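PDB 3UMO: 6-phosphofructokinase isozyme 2 from Escherichia coli, which catalyses the ATP-dependent phosphorylation of fructose 6-phosphate to fructose 1,6-bisphosphate, the first committing step of glycolysis, using magnesium as cofactor. Local coordinates for residues A[5-10]-A[119-124]; A[197-202]-A[206-211]; A[239-244]-A[274-279]. All blocks are in the same frame, centred on the assembly; numbering follows the deposited sequence.

Contact 1. Residues A[5-10]-A[119-124]; sequences YTLTLA and RQLEEQ
Leu-121 meets Leu-9 and Leu-7 in a small, wholly apolar contact. The two segments bury 103 Å² between them, and Leu-121 supplies about half of it. Its two methyl groups divide the work. CD1 touches Leu-9 CD2 at 3.8 Å. CD2 faces Leu-7 CD1 more loosely, at 4.4 Å. All three side chains are buried, so the contact is dispersion and exclusion of water.

The backbones stay well apart, with 8.6 Å between Leu-9 CA and Leu-121 CA. The side chains span this gap. Leu-7 starts out facing the helix. Leu-9 does not, but its CG lies beside the backbone N (chi1 -64°), and this brings its methyl end nearer. Leu-9 and Leu-121 then pass each other at a slant.

Segment 5-10 holds most of strand 4-7 and the loop that follows. The Leu-9 side chain is about 7 Å from that of Ser-139, a substrate-binding residue. The strand runs between strands 55-61 and 133-137 in the parallel sheet of the ribokinase-like fold, and helix 115-125 packs on one face. Leu-121 also touches Pro-60 and Val-83, while Leu-7 packs on Ile-58 and Leu-134.

Contact 2. Residues A[197-202]-A[206-211]; sequences RELTQP and RKAAQE
Arg-197 and Glu-211 form the salt bridge that closes this contact at the protein surface. The strong bond runs from Arg-197 NH2 to Glu-211 OE1, 2.6 Å long and nearly straight at 166°. NH2 comes at OE1 almost end-on to the C-O bond, and OE1 lies close to the guanidinium plane. Arg-197 NH1 adds a weak bond to the same oxygen at 3.3 Å. Both bonds end on OE1, so the pair is not the two-oxygen (bidentate) kind. Guanidinium and carboxylate planes are only 12° apart, which suits this edge-on approach. The two side chains arrive from opposite directions. Arg-197 has its CG between the backbone N and the carbonyl carbon (chi1 61°), and from there the chain runs extended across to the helix. Both residues are exposed, so solvent probably weakens the attraction.

The apolar part lies beside the bridge. Leu-199 CD2 rests 4.3 Å from Ala-208 CB. Ala-208 also lies against the guanidinium, with its CA 3.8 Å from Arg-197 NH2.

A water makes a third link. It donates to Pro-202 O at 2.8 Å and accepts from Arg-206 N at 3.0 Å. It thus joins Pro-202 to Arg-206 through their backbones.

The loop after helix 188-195 folds back along helix 204-214. The Leu-199 side chain is about 6 Å from that of Gln-188, which binds the allosteric inhibitor ATP shared between dimer partners. Leu-191 packs on both Leu-199 and Ala-208, so helix 188-195 covers the apolar part. On another side of helix 204-214, Ala-209 packs on Val-221, Val-223 and Val-233 of the three-stranded antiparallel sheet, while Pro-202 packs on Tyr-306 of the second subunit.

Contact 3. Residues A[239-244]-A[274-279]; sequences IQVVPP and EMVRFG
The nearest CA atoms belong to Val-241 and Arg-277, 6.3 Å apart. Strand 239-241 and helix 274-279 run in nearly the same direction, 21° apart. Their axes come within 8.6 Å. Past Val-241 the chain leaves the strand, and the contact is carried by Ile-239 and Val-241, alternate residues on the strand face turned to the helix.

Ile-239 and Val-276 meet end to end. Ile-239 CD1 lies 3.6 Å from Val-276 CB and also touches the CG2 methyl of Val-276 at 3.8 Å. The delta methyl thus sits at the branch point of the valine. The CG1 branch of Ile-239 stands between its backbone N and carbonyl carbon (chi1 53°), which helps send CD1 to the helix.

Val-241 and Val-276 lie alongside, pointing opposite ways. Val-241 CG2 meets Val-276 CG1 at 3.7 Å. The same CG2 methyl touches Arg-277 CG at 4.0 Å, so one methyl contacts two neighbouring helix residues. Arg-277 crosses Val-241 at about a right angle and touches it with CG, near the base of its extended chain. The charged end of Arg-277 has another partner, a salt bridge to Glu-273.

Strand 238-241 lies at one edge of the antiparallel sheet within this chain, paired with strand 230-233, and helix 272-286 packs on the sheet. Val-241 also touches Val-280 of this helix, a residue of the substrate-ATP site shared between the dimer partners, and its side chain is about 7 Å from a bound ATP. Away from the strand, Phe-278 packs edge-to-face on Tyr-304 of helix 297-307, while beyond the strand Val-242 meets Val-242 of the second subunit.

In the fold
Contact 1 is core: all its touching residues are buried, and leucines alone join the parallel sheet to a covering helix. Contact 3 also sets a helix against a strand, but on the small antiparallel sheet, and it is only partly buried; there an arginine stem adds to the aliphatic packing. Contact 2 is the most exposed and the most polar, a loop folded against its own following helix. Contact 3 includes a strand of the antiparallel sheet, and the helix of contact 2 packs on other strands of it. Their centres are 19 Å apart, and both touch the second subunit. Contact 1 meets no other chain and lies across the chain's centre from contact 3, their centres 30 Å apart.

Contact 1. Residues A[5-10]-A[119-124]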
loop_
_atom_site.group_PDB
_atom_site.type_symbol
_atom_site.label_atom_id
_atom_site.label_comp_id
_atom_site.label_asym_id
_atom_site.label_seq_id
_atom_site.Cartn_x
_atom_site.Cartn_y
_atom_site.Cartn_z
ATOM N N TYR A 5 14.103 4.770 38.525
ATOM C CA TYR A 5 12.731 4.309 38.395
ATOM C C TYR A 5 12.144 4.846 37.104
ATOM O O TYR A 5 12.566 5.897 36.612
ATOM C CB TYR A 5 11.891 4.806 39.575
ATOM C CG TYR A 5 12.338 4.275 40.918
ATOM C CD1 TYR A 5 13.370 4.884 41.619
ATOM C CD2 TYR A 5 11.722 3.167 41.488
ATOM C CE1 TYR A 5 13.785 4.397 42.848
ATOM C CE2 TYR A 5 12.127 2.676 42.717
ATOM C CZ TYR A 5 13.158 3.295 43.389
ATOM O OH TYR A 5 13.557 2.814 44.615
ATOM N N THR A 6 11.167 4.137 36.549
ATOM C CA THR A 6 10.429 4.683 35.414
ATOM C C THR A 6 8.934 4.664 35.689
ATOM O O THR A 6 8.445 3.877 36.514
ATOM C CB THR A 6 10.714 3.947 34.082
ATOM O OG1 THR A 6 10.042 2.683 34.075
ATOM C CG2 THR A 6 12.215 3.761 33.856
ATOM N N LEU A 7 8.215 5.542 35.004
ATOM C CA LEU A 7 6.774 5.641 35.179
ATOM C C LEU A 7 6.083 5.589 33.828
ATOM O O LEU A 7 6.381 6.394 32.938
ATOM C CB LEU A 7 6.407 6.936 35.910
ATOM C CG LEU A 7 4.904 7.162 36.074
ATOM C CD1 LEU A 7 4.297 6.063 36.933
ATOM C CD2 LEU A 7 4.630 8.537 36.676
ATOM N N THR A 8 5.166 4.635 33.672
ATOM C CA THR A 8 4.430 4.458 32.421
ATOM C C THR A 8 2.946 4.506 32.718
ATOM O O THR A 8 2.371 3.519 33.175
ATOM C CB THR A 8 4.748 3.102 31.769
ATOM O OG1 THR A 8 6.162 2.971 31.630
ATOM C CG2 THR A 8 4.104 2.999 30.384
ATOM N N LEU A 9 2.322 5.657 32.481
ATOM C CA LEU A 9 0.905 5.797 32.783
ATOM C C LEU A 9 0.043 5.054 31.774
ATOM O O LEU A 9 -1.094 4.684 32.074
ATOM C CB LEU A 9 0.505 7.272 32.854
ATOM C CG LEU A 9 1.167 8.078 33.970
ATOM C CD1 LEU A 9 0.810 9.550 33.832
ATOM C CD2 LEU A 9 0.772 7.540 35.344
ATOM N N ALA A 10 0.598 4.814 30.588
ATOM C CA ALA A 10 -0.110 4.061 29.555
ATOM C C ALA A 10 0.709 2.880 29.058
ATOM O O ALA A 10 1.254 2.920 27.954
ATOM C CB ALA A 10 -0.478 4.970 28.384
ATOM N N ARG A 119 -3.728 8.487 42.047
ATOM C CA ARG A 119 -3.200 8.816 43.367
ATOM C C ARG A 119 -2.374 7.661 43.935
ATOM O O ARG A 119 -1.398 7.881 44.652
ATOM C CB ARG A 119 -4.324 9.206 44.332
ATOM C CG ARG A 119 -4.819 10.638 44.157
ATOM C CD ARG A 119 -5.870 10.997 45.205
ATOM N NE ARG A 119 -7.121 10.284 44.965
ATOM C CZ ARG A 119 -8.179 10.817 44.362
ATOM N NH1 ARG A 119 -8.152 12.085 43.964
ATOM N NH2 ARG A 119 -9.274 10.088 44.184
ATOM N N GLN A 120 -2.768 6.430 43.616
ATOM C CA GLN A 120 -1.992 5.261 44.028
ATOM C C GLN A 120 -0.631 5.237 43.352
ATOM O O GLN A 120 0.374 4.855 43.961
ATOM C CB GLN A 120 -2.739 3.970 43.702
ATOM C CG GLN A 120 -3.906 3.684 44.632
ATOM C CD GLN A 120 -4.584 2.380 44.299
ATOM O OE1 GLN A 120 -3.959 1.319 44.328
ATOM N NE2 GLN A 120 -5.869 2.449 43.963
ATOM N N LEU A 121 -0.607 5.640 42.087
ATOM C CA LEU A 121 0.638 5.708 41.333
ATOM C C LEU A 121 1.514 6.818 41.898
ATOM O O LEU A 121 2.726 6.655 42.052
ATOM C CB LEU A 121 0.352 5.940 39.850
ATOM C CG LEU A 121 -0.159 4.709 39.097
ATOM C CD1 LEU A 121 -0.859 5.103 37.807
ATOM C CD2 LEU A 121 0.991 3.758 38.796
ATOM N N GLU A 122 0.884 7.942 42.217
ATOM C CA GLU A 122 1.563 9.070 42.842
ATOM C C GLU A 122 2.198 8.647 44.171
ATOM O O GLU A 122 3.323 9.038 44.483
ATOM C CB GLU A 122 0.558 10.203 43.067
ATOM C CG GLU A 122 1.138 11.602 43.075
ATOM C CD GLU A 122 0.075 12.659 42.816
ATOM O OE1 GLU A 122 -1.091 12.281 42.561
ATOM O OE2 GLU A 122 0.405 13.862 42.866
ATOM N N GLU A 123 1.477 7.836 44.942
ATOM C CA GLU A 123 1.984 7.325 46.216
ATOM C C GLU A 123 3.254 6.496 46.014
ATOM O O GLU A 123 4.205 6.612 46.792
ATOM C CB GLU A 123 0.909 6.501 46.938
ATOM C CG GLU A 123 1.307 6.029 48.324
ATOM C CD GLU A 123 0.166 5.346 49.055
ATOM O OE1 GLU A 123 -0.734 4.797 48.382
ATOM O OE2 GLU A 123 0.170 5.364 50.302
ATOM N N GLN A 124 3.266 5.675 44.966
ATOM C CA GLN A 124 4.442 4.869 44.639
ATOM C C GLN A 124 5.643 5.755 44.324
ATOM O O GLN A 124 6.751 5.513 44.799
ATOM C CB GLN A 124 4.160 3.939 43.452
ATOM C CG GLN A 124 3.326 2.709 43.800
ATOM C CD GLN A 124 3.935 1.882 44.923
ATOM O OE1 GLN A 124 3.272 1.585 45.918
ATOM N NE2 GLN A 124 5.200 1.505 44.767
#

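Contact 2. Residues A[197-202]-A[206-211]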
loop_
_atom_site.group_PDB
_atom_site.type_symbol
_atom_site.label_atom_id
_atom_site.label_comp_id
_atom_site.label_asym_id
_atom_site.label_seq_id
_atom_site.Cartn_x
_atom_site.Cartn_y
_atom_site.Cartn_z
ATOM N N ARG A 197 5.796 26.131 17.000
ATOM C CA ARG A 197 6.134 26.724 15.712
ATOM C C ARG A 197 6.803 25.709 14.796
ATOM O O ARG A 197 7.417 24.739 15.262
ATOM C CB ARG A 197 7.000 27.987 15.874
ATOM C CG ARG A 197 8.338 27.768 16.562
ATOM C CD ARG A 197 9.185 29.035 16.554
ATOM N NE ARG A 197 10.449 28.851 17.263
ATOM C CZ ARG A 197 10.605 29.047 18.568
ATOM N NH1 ARG A 197 9.575 29.438 19.306
ATOM N NH2 ARG A 197 11.790 28.859 19.135
ATOM N N GLU A 198 6.654 25.916 13.491
ATOM C CA GLU A 198 7.372 25.105 12.516
ATOM C C GLU A 198 8.858 25.400 12.641
ATOM O O GLU A 198 9.255 26.556 12.794
ATOM C CB GLU A 198 6.900 25.410 11.093
ATOM C CG GLU A 198 5.648 24.657 10.685
ATOM C CD GLU A 198 5.861 23.156 10.688
ATOM O OE1 GLU A 198 6.666 22.669 9.866
ATOM O OE2 GLU A 198 5.235 22.465 11.520
ATOM N N LEU A 199 9.682 24.358 12.592
ATOM C CA LEU A 199 11.124 24.545 12.694
ATOM C C LEU A 199 11.735 24.298 11.322
ATOM O O LEU A 199 12.241 23.212 11.032
ATOM C CB LEU A 199 11.715 23.596 13.736
ATOM C CG LEU A 199 11.104 23.693 15.136
ATOM C CD1 LEU A 199 11.622 22.572 16.029
ATOM C CD2 LEU A 199 11.383 25.052 15.760
ATOM N N THR A 200 11.680 25.323 10.482
ATOM C CA THR A 200 11.980 25.186 9.063
ATOM C C THR A 200 13.352 25.727 8.681
ATOM O O THR A 200 13.817 25.504 7.564
ATOM C CB THR A 200 10.936 25.926 8.216
ATOM O OG1 THR A 200 10.898 27.302 8.609
ATOM C CG2 THR A 200 9.553 25.317 8.406
ATOM N N GLN A 201 13.990 26.451 9.595
ATOM C CA GLN A 201 15.288 27.057 9.314
ATOM C C GLN A 201 16.396 26.258 9.989
ATOM O O GLN A 201 16.157 25.632 11.025
ATOM C CB GLN A 201 15.304 28.509 9.783
ATOM C CG GLN A 201 14.128 29.331 9.255
ATOM C CD GLN A 201 14.034 29.315 7.737
ATOM O OE1 GLN A 201 13.065 28.812 7.159
ATOM N NE2 GLN A 201 15.041 29.870 7.083
ATOM N N PRO A 202 17.610 26.277 9.405
ATOM C CA PRO A 202 18.699 25.422 9.899
ATOM C C PRO A 202 18.943 25.515 11.408
ATOM O O PRO A 202 19.132 24.480 12.057
ATOM C CB PRO A 202 19.917 25.937 9.127
ATOM C CG PRO A 202 19.349 26.416 7.826
ATOM C CD PRO A 202 18.007 27.030 8.199
ATOM N N ARG A 206 18.130 24.144 17.354
ATOM C CA ARG A 206 19.051 24.569 18.406
ATOM C C ARG A 206 18.482 25.726 19.217
ATOM O O ARG A 206 18.518 25.713 20.448
ATOM C CB ARG A 206 20.402 24.986 17.822
ATOM C CG ARG A 206 21.487 25.171 18.881
ATOM C CD ARG A 206 22.489 26.234 18.481
ATOM N NE ARG A 206 21.995 27.574 18.790
ATOM C CZ ARG A 206 22.205 28.643 18.030
ATOM N NH1 ARG A 206 22.895 28.535 16.903
ATOM N NH2 ARG A 206 21.717 29.822 18.395
ATOM N N LYS A 207 17.961 26.730 18.524
ATOM C CA LYS A 207 17.378 27.885 19.194
ATOM C C LYS A 207 16.211 27.497 20.095
ATOM O O LYS A 207 16.110 27.972 21.222
ATOM C CB LYS A 207 16.955 28.942 18.179
ATOM C CG LYS A 207 18.133 29.716 17.620
ATOM C CD LYS A 207 17.729 30.631 16.482
ATOM C CE LYS A 207 18.964 31.286 15.878
ATOM N NZ LYS A 207 18.675 31.963 14.583
ATOM N N ALA A 208 15.336 26.631 19.595
ATOM C CA ALA A 208 14.209 26.149 20.389
ATOM C C ALA A 208 14.680 25.411 21.640
ATOM O O ALA A 208 14.137 25.605 22.726
ATOM C CB ALA A 208 13.314 25.248 19.547
ATOM N N ALA A 209 15.681 24.547 21.478
ATOM C CA ALA A 209 16.229 23.808 22.610
ATOM C C ALA A 209 16.817 24.767 23.646
ATOM O O ALA A 209 16.591 24.612 24.848
ATOM C CB ALA A 209 17.286 22.822 22.139
ATOM N N GLN A 210 17.562 25.763 23.171
ATOM C CA GLN A 210 18.175 26.725 24.077
ATOM C C GLN A 210 17.113 27.549 24.801
ATOM O O GLN A 210 17.299 27.908 25.962
ATOM C CB GLN A 210 19.154 27.640 23.340
ATOM C CG GLN A 210 20.122 28.369 24.267
ATOM C CD GLN A 210 21.091 27.424 24.960
ATOM O OE1 GLN A 210 21.867 26.725 24.308
ATOM N NE2 GLN A 210 21.046 27.394 26.289
ATOM N N GLU A 211 16.003 27.820 24.120
ATOM C CA GLU A 211 14.894 28.590 24.681
ATOM C C GLU A 211 14.324 27.887 25.914
ATOM O O GLU A 211 14.013 28.525 26.928
ATOM C CB GLU A 211 13.811 28.745 23.610
ATOM C CG GLU A 211 12.716 29.750 23.904
ATOM C CD GLU A 211 11.614 29.722 22.852
ATOM O OE1 GLU A 211 11.932 29.596 21.648
ATOM O OE2 GLU A 211 10.427 29.811 23.236
HETATM O O HOH W 1 19.359 23.672 14.697
#

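Contact 3. Residues A[239-244]-A[274-279]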
loop_
_atom_site.group_PDB
_atom_site.type_symbol
_atom_site.label_atom_id
_atom_site.label_comp_id
_atom_site.label_asym_id
_atom_site.label_seq_id
_atom_site.Cartn_x
_atom_site.Cartn_y
_atom_site.Cartn_z
ATOM N N ILE A 239 25.941 20.494 21.808
ATOM C CA ILE A 239 26.677 19.535 21.009
ATOM C C ILE A 239 25.742 18.755 20.108
ATOM O O ILE A 239 24.593 18.480 20.473
ATOM C CB ILE A 239 27.443 18.539 21.887
ATOM C CG1 ILE A 239 26.500 17.890 22.897
ATOM C CG2 ILE A 239 28.615 19.218 22.602
ATOM C CD1 ILE A 239 26.864 16.473 23.217
ATOM N N GLN A 240 26.233 18.408 18.922
ATOM C CA GLN A 240 25.508 17.483 18.077
ATOM C C GLN A 240 26.335 16.221 17.935
ATOM O O GLN A 240 27.559 16.272 17.756
ATOM C CB GLN A 240 25.171 18.065 16.694
ATOM C CG GLN A 240 24.357 17.069 15.843
ATOM C CD GLN A 240 23.714 17.670 14.599
ATOM O OE1 GLN A 240 23.789 18.879 14.359
ATOM N NE2 GLN A 240 23.068 16.813 13.797
ATOM N N VAL A 241 25.663 15.088 18.034
ATOM C CA VAL A 241 26.322 13.807 17.859
ATOM C C VAL A 241 25.595 13.052 16.761
ATOM O O VAL A 241 24.378 12.879 16.827
ATOM C CB VAL A 241 26.297 12.995 19.159
ATOM C CG1 VAL A 241 26.844 11.580 18.913
ATOM C CG2 VAL A 241 27.108 13.702 20.229
ATOM N N VAL A 242 26.343 12.617 15.749
ATOM C CA VAL A 242 25.773 11.894 14.614
ATOM C C VAL A 242 26.227 10.435 14.667
ATOM O O VAL A 242 27.401 10.163 14.920
ATOM C CB VAL A 242 26.232 12.544 13.296
ATOM C CG1 VAL A 242 25.466 11.989 12.091
ATOM C CG2 VAL A 242 26.051 14.053 13.392
ATOM N N PRO A 243 25.298 9.490 14.441
ATOM C CA PRO A 243 25.668 8.072 14.456
ATOM C C PRO A 243 26.578 7.736 13.286
ATOM O O PRO A 243 26.618 8.470 12.293
ATOM C CB PRO A 243 24.329 7.345 14.243
ATOM C CG PRO A 243 23.264 8.379 14.292
ATOM C CD PRO A 243 23.897 9.700 14.046
ATOM N N PRO A 244 27.302 6.616 13.388
ATOM C CA PRO A 244 28.101 6.162 12.249
ATOM C C PRO A 244 27.198 5.716 11.103
ATOM O O PRO A 244 26.017 5.418 11.329
ATOM C CB PRO A 244 28.884 4.970 12.821
ATOM C CG PRO A 244 28.110 4.528 14.012
ATOM C CD PRO A 244 27.480 5.765 14.576
ATOM N N GLU A 274 29.177 13.045 27.067
ATOM C CA GLU A 274 29.190 11.613 27.326
ATOM C C GLU A 274 27.764 11.075 27.322
ATOM O O GLU A 274 27.490 9.998 26.786
ATOM C CB GLU A 274 29.870 11.335 28.669
ATOM C CG GLU A 274 30.122 9.868 28.949
ATOM C CD GLU A 274 31.202 9.654 29.995
ATOM O OE1 GLU A 274 32.118 10.503 30.088
ATOM O OE2 GLU A 274 31.135 8.640 30.720
ATOM N N MET A 275 26.854 11.851 27.908
ATOM C CA MET A 275 25.445 11.480 27.951
ATOM C C MET A 275 24.831 11.364 26.551
ATOM O O MET A 275 24.174 10.372 26.240
ATOM C CB MET A 275 24.663 12.497 28.784
ATOM C CG MET A 275 23.215 12.126 28.998
ATOM S SD MET A 275 22.316 13.462 29.795
ATOM C CE MET A 275 22.290 14.673 28.484
ATOM N N VAL A 276 25.038 12.375 25.712
ATOM C CA VAL A 276 24.451 12.371 24.369
ATOM C C VAL A 276 25.101 11.306 23.488
ATOM O O VAL A 276 24.421 10.616 22.720
ATOM C CB VAL A 276 24.518 13.772 23.700
ATOM C CG1 VAL A 276 24.016 13.719 22.264
ATOM C CG2 VAL A 276 23.700 14.788 24.507
ATOM N N ARG A 277 26.414 11.152 23.616
ATOM C CA ARG A 277 27.110 10.120 22.859
ATOM C C ARG A 277 26.567 8.729 23.173
ATOM O O ARG A 277 26.310 7.949 22.267
ATOM C CB ARG A 277 28.609 10.143 23.139
ATOM C CG ARG A 277 29.350 11.274 22.481
ATOM C CD ARG A 277 30.856 11.034 22.596
ATOM N NE ARG A 277 31.662 12.225 22.334
ATOM C CZ ARG A 277 31.768 12.823 21.151
ATOM N NH1 ARG A 277 31.106 12.359 20.097
ATOM N NH2 ARG A 277 32.535 13.897 21.022
ATOM N N PHE A 278 26.407 8.424 24.457
ATOM C CA PHE A 278 25.916 7.117 24.865
ATOM C C PHE A 278 24.462 6.959 24.431
ATOM O O PHE A 278 24.042 5.876 24.017
ATOM C CB PHE A 278 26.048 6.944 26.378
ATOM C CG PHE A 278 25.959 5.518 26.838
ATOM C CD1 PHE A 278 26.819 4.560 26.326
ATOM C CD2 PHE A 278 25.034 5.137 27.800
ATOM C CE1 PHE A 278 26.749 3.241 26.751
ATOM C CE2 PHE A 278 24.958 3.811 28.228
ATOM C CZ PHE A 278 25.815 2.867 27.702
ATOM N N GLY A 279 23.701 8.050 24.501
ATOM C CA GLY A 279 22.323 8.050 24.030
ATOM C C GLY A 279 22.223 7.718 22.546
ATOM O O GLY A 279 21.411 6.882 22.137
#